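Proline dehydrogenase (Bradyrhizobium japonicum USDA 110, PDB 3HAZ) is a bifunctional flavoenzyme that probably oxidises proline to glutamate in two steps, using FAD for the first and NAD for the second. Local coordinates at residues 899-902 / 903-906. Sequence-based numbering, arbitrary orientation.
Sequences PENL and ERVL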
# COMPACT_ATOMS: atom_id res chain seq x y z
N PRO A 899 36.16 -18.25 -38.19
CA PRO A 899 34.84 -18.07 -37.58
C PRO A 899 34.05 -19.37 -37.49
O PRO A 899 33.27 -19.56 -36.56
CB PRO A 899 34.14 -17.11 -38.55
CG PRO A 899 35.26 -16.37 -39.19
CD PRO A 899 36.37 -17.36 -39.34
N GLU A 900 34.26 -20.26 -38.45
CA GLU A 900 33.55 -21.54 -38.46
C GLU A 900 34.11 -22.51 -37.43
O GLU A 900 33.55 -23.58 -37.21
CB GLU A 900 33.57 -22.16 -39.86
CG GLU A 900 34.94 -22.64 -40.33
CD GLU A 900 35.70 -21.57 -41.11
OE1 GLU A 900 35.33 -20.38 -41.03
OE2 GLU A 900 36.68 -21.94 -41.80
N ASN A 901 35.21 -22.13 -36.78
CA ASN A 901 35.88 -22.99 -35.81
C ASN A 901 35.76 -22.55 -34.35
O ASN A 901 36.58 -22.96 -33.52
CB ASN A 901 37.36 -23.16 -36.16
CG ASN A 901 37.57 -24.11 -37.32
OD1 ASN A 901 36.74 -24.98 -37.58
ND2 ASN A 901 38.70 -23.96 -38.01
N LEU A 902 34.76 -21.73 -34.04
CA LEU A 902 34.57 -21.30 -32.65
C LEU A 902 34.46 -22.50 -31.71
O LEU A 902 34.95 -22.46 -30.58
CB LEU A 902 33.34 -20.41 -32.51
CG LEU A 902 33.01 -20.00 -31.06
CD1 LEU A 902 34.08 -19.09 -30.48
CD2 LEU A 902 31.65 -19.34 -30.99
N GLU A 903 33.83 -23.58 -32.18
CA GLU A 903 33.71 -24.79 -31.38
C GLU A 903 35.08 -25.25 -30.89
O GLU A 903 35.26 -25.56 -29.72
CB GLU A 903 33.04 -25.91 -32.18
CG GLU A 903 33.02 -27.25 -31.46
CD GLU A 903 32.20 -27.21 -30.18
OE1 GLU A 903 31.35 -26.31 -30.05
OE2 GLU A 903 32.41 -28.08 -29.32
N ARG A 904 36.03 -25.29 -31.82
CA ARG A 904 37.40 -25.66 -31.52
C ARG A 904 37.98 -24.76 -30.43
O ARG A 904 38.69 -25.23 -29.53
CB ARG A 904 38.25 -25.55 -32.80
CG ARG A 904 39.50 -26.41 -32.80
CD ARG A 904 39.87 -26.83 -34.22
NE ARG A 904 40.87 -25.97 -34.83
CZ ARG A 904 41.13 -25.93 -36.14
NH1 ARG A 904 42.07 -25.12 -36.62
NH2 ARG A 904 40.43 -26.69 -36.97
N VAL A 905 37.67 -23.46 -30.52
CA VAL A 905 38.14 -22.49 -29.54
C VAL A 905 37.57 -22.79 -28.15
O VAL A 905 38.28 -22.75 -27.15
CB VAL A 905 37.74 -21.06 -29.92
CG1 VAL A 905 37.97 -20.10 -28.75
CG2 VAL A 905 38.50 -20.60 -31.17
N LEU A 906 36.28 -23.09 -28.12
CA LEU A 906 35.59 -23.40 -26.88
C LEU A 906 36.10 -24.71 -26.26
O LEU A 906 36.27 -24.79 -25.04
CB LEU A 906 34.08 -23.43 -27.11
CG LEU A 906 33.49 -22.08 -27.51
CD1 LEU A 906 32.11 -22.23 -28.13
CD2 LEU A 906 33.45 -21.15 -26.31
O HOH W 1 31.89 -23.90 -34.56
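Asn901 and Leu902 meet Arg904, Val905 and Leu906 across the first turn of helix 902-911, a worked example of how a helix N-terminus can have an apolar and a polar flank. Asn901 holds the N-cap position of this helix, which follows strand 891-897 in the aldehyde dehydrogenase part of the chain, away from the annotated sites. Two backbone bonds of the i to i+4 kind start the helix: Val905 N donates to Asn901 O at 3.2 Å, and Leu906 N reaches Leu902 O at 2.9 Å.

The tight flank is built by Leu902. Its CG is anti to the backbone N (chi1 175°), which brings the branch point within 3.8 Å of CD1 of Leu906, while its CD1 lies 4.2 Å from CB of Val905. Val905 and Leu906 are buried, and Val905 also rests on Phe801 of strand 797-803, in the same sheet as strand 891-897, which leads into this helix.

The other flank is looser and faces solvent at the exposed Arg904. Here the Asn901 amide and the guanidinium run side by side, their planes 32° apart, with ND2 over one guanidinium face, offset toward its rim. ND2 and NH2 of Arg904 are both donors, so they touch without bonding, and the asparagine side chain makes no capping bond. An alanine at Asn901 would keep the backbone acceptor but is likely to leave that guanidinium face without its amide neighbour and the arginine freer to swing. Glu903 turns elsewhere, its carboxylate forming a salt bridge with Arg934. A water accepts from Glu903 N at 3.1 Å and donates to Glu900 O, also at 3.1 Å, bridging the two backbone groups.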